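Local coordinates for protein extracellular invertase (Aspergillus kawachii, PDB 5XH8) that is a beta-fructofuranosidase with high transfructosylation activity, which probably splits sucrose and passes its fructosyl unit on to make fructooligosaccharides such as 1-kestose, at residues 169-174 against 247-252; 173-178 against 192-197. All blocks are in the same frame, centred on the assembly; numbering follows the deposited sequence.

Contact 1: residues 169-174 against 247-252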
loop_
_atom_site.group_PDB
_atom_site.type_symbol
_atom_site.label_atom_id
_atom_site.label_comp_id
_atom_site.label_asym_id
_atom_site.label_seq_id
_atom_site.Cartn_x
_atom_site.Cartn_y
_atom_site.Cartn_z
ATOM N N PHE A 169 5.292 0.434 13.045
ATOM C CA PHE A 169 5.854 1.256 11.986
ATOM C C PHE A 169 5.009 2.522 11.778
ATOM O O PHE A 169 4.216 2.614 10.839
ATOM C CB PHE A 169 5.954 0.421 10.712
ATOM C CG PHE A 169 6.744 1.069 9.619
ATOM C CD1 PHE A 169 8.114 1.196 9.724
ATOM C CD2 PHE A 169 6.127 1.497 8.472
ATOM C CE1 PHE A 169 8.847 1.800 8.717
ATOM C CE2 PHE A 169 6.854 2.088 7.451
ATOM C CZ PHE A 169 8.223 2.231 7.573
ATOM N N ARG A 170 5.189 3.506 12.660
ATOM C CA ARG A 170 4.265 4.637 12.705
ATOM C C ARG A 170 4.874 5.891 13.291
ATOM O O ARG A 170 6.041 5.886 13.711
ATOM C CB ARG A 170 3.009 4.233 13.486
ATOM C CG ARG A 170 3.261 3.687 14.876
ATOM C CD ARG A 170 1.948 3.571 15.673
ATOM N NE ARG A 170 2.177 2.974 16.989
ATOM C CZ ARG A 170 2.224 1.663 17.268
ATOM N NH1 ARG A 170 1.974 0.732 16.337
ATOM N NH2 ARG A 170 2.494 1.271 18.524
ATOM N N ASP A 171 4.063 6.949 13.308
ATOM C CA ASP A 171 4.369 8.227 13.960
ATOM C C ASP A 171 5.524 8.958 13.250
ATOM O O ASP A 171 6.491 9.373 13.886
ATOM C CB ASP A 171 4.707 8.058 15.447
ATOM C CG ASP A 171 3.703 7.224 16.214
ATOM O OD1 ASP A 171 2.522 7.164 15.819
ATOM O OD2 ASP A 171 4.136 6.621 17.241
ATOM N N PRO A 172 5.412 9.140 11.936
ATOM C CA PRO A 172 6.505 9.792 11.224
ATOM C C PRO A 172 6.745 11.202 11.760
ATOM O O PRO A 172 5.770 11.969 11.980
ATOM C CB PRO A 172 6.015 9.816 9.773
ATOM C CG PRO A 172 4.517 9.763 9.880
ATOM C CD PRO A 172 4.276 8.848 11.028
ATOM N N TYR A 173 8.025 11.507 11.994
ATOM C CA TYR A 173 8.462 12.802 12.517
ATOM C C TYR A 173 9.431 13.456 11.528
ATOM O O TYR A 173 10.586 13.017 11.382
ATOM C CB TYR A 173 9.110 12.635 13.891
ATOM C CG TYR A 173 9.266 13.952 14.613
ATOM C CD1 TYR A 173 8.233 14.458 15.429
ATOM C CD2 TYR A 173 10.410 14.723 14.455
ATOM C CE1 TYR A 173 8.358 15.686 16.070
ATOM C CE2 TYR A 173 10.542 15.970 15.079
ATOM C CZ TYR A 173 9.512 16.448 15.894
ATOM O OH TYR A 173 9.638 17.687 16.517
ATOM N N VAL A 174 8.936 14.485 10.853
ATOM C CA VAL A 174 9.724 15.251 9.899
ATOM C C VAL A 174 10.608 16.281 10.621
ATOM O O VAL A 174 10.198 16.941 11.614
ATOM C CB VAL A 174 8.859 15.948 8.827
ATOM C CG1 VAL A 174 7.999 14.955 8.091
ATOM C CG2 VAL A 174 8.004 17.065 9.407
ATOM N N PHE A 247 9.554 1.339 20.338
ATOM C CA PHE A 247 9.597 2.793 20.436
ATOM C C PHE A 247 8.369 3.421 19.736
ATOM O O PHE A 247 7.941 2.942 18.687
ATOM C CB PHE A 247 10.840 3.391 19.760
ATOM C CG PHE A 247 12.161 3.127 20.458
ATOM C CD1 PHE A 247 12.253 2.722 21.794
ATOM C CD2 PHE A 247 13.339 3.331 19.747
ATOM C CE1 PHE A 247 13.493 2.494 22.381
ATOM C CE2 PHE A 247 14.585 3.110 20.342
ATOM C CZ PHE A 247 14.652 2.703 21.662
ATOM N N GLU A 248 7.866 4.510 20.329
ATOM C CA GLU A 248 6.721 5.283 19.828
ATOM C C GLU A 248 7.084 6.773 19.836
ATOM O O GLU A 248 7.980 7.205 20.581
ATOM C CB GLU A 248 5.502 5.037 20.717
ATOM C CG GLU A 248 5.045 3.567 20.764
ATOM C CD GLU A 248 3.622 3.425 21.240
ATOM O OE1 GLU A 248 3.411 3.458 22.480
ATOM O OE2 GLU A 248 2.708 3.345 20.361
ATOM N N THR A 249 6.402 7.534 18.985
ATOM C CA THR A 249 6.451 9.011 18.944
ATOM C C THR A 249 7.856 9.623 19.026
ATOM O O THR A 249 8.086 10.625 19.731
ATOM C CB THR A 249 5.531 9.639 20.020
ATOM O OG1 THR A 249 6.038 9.362 21.329
ATOM C CG2 THR A 249 4.126 9.078 19.888
ATOM N N GLY A 250 8.781 9.007 18.291
ATOM C CA GLY A 250 10.145 9.506 18.173
ATOM C C GLY A 250 10.149 10.911 17.604
ATOM O O GLY A 250 9.629 11.116 16.527
ATOM N N ASN A 251 10.654 11.879 18.376
ATOM C CA ASN A 251 10.967 13.217 17.874
ATOM C C ASN A 251 12.497 13.332 17.793
ATOM O O ASN A 251 13.182 12.812 18.654
ATOM C CB ASN A 251 10.539 14.291 18.858
ATOM C CG ASN A 251 9.042 14.354 19.093
ATOM O OD1 ASN A 251 8.286 13.382 18.982
ATOM N ND2 ASN A 251 8.636 15.497 19.473
ATOM N N VAL A 252 13.002 14.107 16.835
ATOM C CA VAL A 252 14.438 14.385 16.686
ATOM C C VAL A 252 14.613 15.893 16.498
ATOM O O VAL A 252 13.875 16.547 15.738
ATOM C CB VAL A 252 15.049 13.631 15.482
ATOM C CG1 VAL A 252 16.544 13.906 15.362
ATOM C CG2 VAL A 252 14.830 12.141 15.636
HETATM O O HOH W 1 2.309 5.437 18.646
HETATM O O HOH W 2 9.145 8.672 14.943
HETATM O O HOH W 3 6.631 11.038 16.239
#

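Contact 2: residues 173-178 against 192-197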
loop_
_atom_site.group_PDB
_atom_site.type_symbol
_atom_site.label_atom_id
_atom_site.label_comp_id
_atom_site.label_asym_id
_atom_site.label_seq_id
_atom_site.Cartn_x
_atom_site.Cartn_y
_atom_site.Cartn_z
ATOM N N TYR A 173 8.025 11.507 11.994
ATOM C CA TYR A 173 8.462 12.802 12.517
ATOM C C TYR A 173 9.431 13.456 11.528
ATOM O O TYR A 173 10.586 13.017 11.382
ATOM C CB TYR A 173 9.110 12.635 13.891
ATOM C CG TYR A 173 9.266 13.952 14.613
ATOM C CD1 TYR A 173 8.233 14.458 15.429
ATOM C CD2 TYR A 173 10.410 14.723 14.455
ATOM C CE1 TYR A 173 8.358 15.686 16.070
ATOM C CE2 TYR A 173 10.542 15.970 15.079
ATOM C CZ TYR A 173 9.512 16.448 15.894
ATOM O OH TYR A 173 9.638 17.687 16.517
ATOM N N VAL A 174 8.936 14.485 10.853
ATOM C CA VAL A 174 9.724 15.251 9.899
ATOM C C VAL A 174 10.608 16.281 10.621
ATOM O O VAL A 174 10.198 16.941 11.614
ATOM C CB VAL A 174 8.859 15.948 8.827
ATOM C CG1 VAL A 174 7.999 14.955 8.091
ATOM C CG2 VAL A 174 8.004 17.065 9.407
ATOM N N PHE A 175 11.840 16.400 10.134
ATOM C CA PHE A 175 12.804 17.342 10.706
ATOM C C PHE A 175 13.961 17.608 9.743
ATOM O O PHE A 175 14.216 16.806 8.849
ATOM C CB PHE A 175 13.362 16.854 12.057
ATOM C CG PHE A 175 14.250 15.652 11.957
ATOM C CD1 PHE A 175 13.710 14.383 11.758
ATOM C CD2 PHE A 175 15.644 15.772 12.078
ATOM C CE1 PHE A 175 14.517 13.274 11.672
ATOM C CE2 PHE A 175 16.454 14.658 11.969
ATOM C CZ PHE A 175 15.892 13.407 11.763
ATOM N N GLN A 176 14.620 18.741 9.963
ATOM C CA GLN A 176 15.807 19.180 9.226
ATOM C C GLN A 176 17.002 19.149 10.153
ATOM O O GLN A 176 16.868 19.377 11.369
ATOM C CB GLN A 176 15.587 20.581 8.689
ATOM C CG GLN A 176 14.504 20.593 7.633
ATOM C CD GLN A 176 14.228 21.967 7.051
ATOM O OE1 GLN A 176 13.885 22.909 7.765
ATOM N NE2 GLN A 176 14.337 22.079 5.740
ATOM N N ASN A 177 18.176 18.837 9.591
ATOM C CA ASN A 177 19.408 18.810 10.393
ATOM C C ASN A 177 20.701 18.913 9.532
ATOM O O ASN A 177 20.990 18.015 8.739
ATOM C CB ASN A 177 19.461 17.566 11.273
ATOM C CG ASN A 177 20.609 17.628 12.264
ATOM O OD1 ASN A 177 21.743 17.283 11.930
ATOM N ND2 ASN A 177 20.336 18.140 13.461
ATOM N N PRO A 178 21.467 20.013 9.683
ATOM C CA PRO A 178 22.682 20.178 8.823
ATOM C C PRO A 178 23.823 19.232 9.176
ATOM O O PRO A 178 24.660 18.961 8.308
ATOM C CB PRO A 178 23.065 21.659 9.006
ATOM C CG PRO A 178 22.466 22.035 10.327
ATOM C CD PRO A 178 21.189 21.228 10.472
ATOM N N TYR A 192 14.286 15.142 6.677
ATOM C CA TYR A 192 14.366 13.778 7.173
ATOM C C TYR A 192 13.041 13.388 7.824
ATOM O O TYR A 192 12.289 14.254 8.256
ATOM C CB TYR A 192 15.504 13.631 8.198
ATOM C CG TYR A 192 16.833 14.012 7.578
ATOM C CD1 TYR A 192 17.548 13.097 6.793
ATOM C CD2 TYR A 192 17.327 15.300 7.703
ATOM C CE1 TYR A 192 18.744 13.456 6.191
ATOM C CE2 TYR A 192 18.523 15.670 7.105
ATOM C CZ TYR A 192 19.230 14.750 6.351
ATOM O OH TYR A 192 20.400 15.130 5.735
ATOM N N THR A 193 12.798 12.085 7.889
ATOM C CA THR A 193 11.704 11.522 8.654
ATOM C C THR A 193 12.231 10.364 9.451
ATOM O O THR A 193 12.920 9.506 8.908
ATOM C CB THR A 193 10.564 11.029 7.729
ATOM O OG1 THR A 193 10.017 12.149 7.010
ATOM C CG2 THR A 193 9.474 10.388 8.537
ATOM N N VAL A 194 11.908 10.336 10.741
ATOM C CA VAL A 194 12.004 9.099 11.521
ATOM C C VAL A 194 10.632 8.466 11.675
ATOM O O VAL A 194 9.627 9.168 11.852
ATOM C CB VAL A 194 12.698 9.205 12.907
ATOM C CG1 VAL A 194 14.205 9.389 12.720
ATOM C CG2 VAL A 194 12.101 10.297 13.784
ATOM N N ILE A 195 10.614 7.132 11.612
ATOM C CA ILE A 195 9.419 6.346 11.869
ATOM C C ILE A 195 9.768 5.459 13.048
ATOM O O ILE A 195 10.875 4.919 13.093
ATOM C CB ILE A 195 8.999 5.538 10.617
ATOM C CG1 ILE A 195 8.673 6.509 9.447
ATOM C CG2 ILE A 195 7.807 4.645 10.956
ATOM C CD1 ILE A 195 8.285 5.839 8.132
ATOM N N SER A 196 8.854 5.328 14.006
ATOM C CA SER A 196 9.155 4.636 15.267
ATOM C C SER A 196 8.558 3.254 15.318
ATOM O O SER A 196 7.411 3.027 14.895
ATOM C CB SER A 196 8.671 5.443 16.478
ATOM O OG SER A 196 9.282 6.720 16.510
ATOM N N GLY A 197 9.325 2.311 15.854
ATOM C CA GLY A 197 8.768 0.997 16.191
ATOM C C GLY A 197 9.860 0.066 16.674
ATOM O O GLY A 197 10.499 0.324 17.702
#

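Contact 1: residues 169-174 against 247-252
Arg-170 and Asp-171, the first two residues of the Arg-Asp-Pro (RDP) motif of GH32 enzymes, face Glu-248 and Thr-249 where two neighbouring blades of the five-bladed beta-propeller meet at the central pocket. Strand 169-174 and strand 250-252 run almost parallel, 7° apart, but their axes stay 6.9 Å from each other, so side chains and waters bridge the gap. Arg-170 is long enough to cross it. Its extended chain brings NH2 within 2.8 Å of Glu-248 OE2 in a nearly straight salt bridge; OE2 lies close to the guanidinium plane, while NH2 comes from above the carboxylate plane, the two planes standing 84° apart. NE adds a weak bond to the same oxygen. Arg-170 NH1 makes a second salt bridge, to Glu-134, and Glu-248 OE1 is hydrogen-bonded to Tyr-319 OH. Short Asp-171 points across instead, with CG anti to its carbonyl carbon (chi1 -50°), and its OD2 accepts the N-H of Thr-249 (N to OD2 3.0 Å) on the anti side, somewhat out of the carboxylate plane. Thr-249 sits at the corner between two strands. One water accepts from Arg-170 NE and donates to both Asp-171 OD2 (2.6 Å) and Glu-248 OE2. Asp-171 OD1 is hydrogen-bonded to a glycerol, probably from the crystallisation liquor, consistent with this side chain lining the pocket. Further along, one water donates to both Asp-171 O and Gly-250 O; a second lies near the same oxygens. The Tyr-173 ring lies against the partner strand, Asn-251 CA standing over one face, 3.6 Å from the centroid, in a CH-pi contact.

Contact 2: residues 173-178 against 192-197
Phe-175 lays one face of its ring against Tyr-192 CB, which stands 3.8 Å from the ring centroid in a CH-pi contact, at the apolar centre of an antiparallel strand pair within one propeller blade. CG of Phe-175 lies between its backbone N and carbonyl carbon (chi1 69°), a torsion that swings the ring across towards the partner strand. There CE1 also reaches Val-194 CG1, 4.0 Å away. The two aromatic rings themselves meet obliquely, their planes 36° apart. Val-194 has a second branch, CG2, which packs on Tyr-173 CB, so a beta-branched residue serves two neighbours at once. Val-252 of the next blade covers this face, touching both Phe-175 and Val-194; large apolar groups suit such a seam between sheets. On the opposite face Val-174 and Thr-193 lie side by side as a non-hydrogen-bonded pair, Val-174 CG1 against Thr-193 OG1, and this buried threonine hydroxyl has no polar partner in the model. The flanking pairs are hydrogen-bonded: Tyr-173 N gives to Val-194 O and Val-194 N returns to Tyr-173 O. Phe-175 N lies 2.9 Å from Tyr-192 O. In return, Tyr-192 N lies 2.7 Å from Phe-175 O. Between them, Val-174 CA makes a C-H...O contact with Tyr-192 O. The Tyr-192 ring turns an edge to Phe-175 O and Gln-176 CA, CE2 comes near Asn-177 O, and the hydroxyl bonds to Asp-181 and Ser-186. Asn-177, its short amide reaching the first turn, is the N-cap of helix 178-184; its OD1 accepts the N-H of Leu-180.

Strand 166-176 serves both contacts in turn. Contact 2 closes the shorter loop: after 173-178 the chain passes through helix 178-184 and comes back as strand 191-199, joining the first two strands of a four-stranded blade. The chain then completes that blade with strands 203-211 and 219-227 before 247-252 returns to 169-174 and closes contact 1. The small loop is therefore nested within the large one. Contact 2 lies within a blade; contact 1 joins that blade to the next. Ser-196 joins them directly: its N lies 2.9 Å from Arg-170 O, probably hydrogen-bonded, and its OG probably accepts from Gly-250 N.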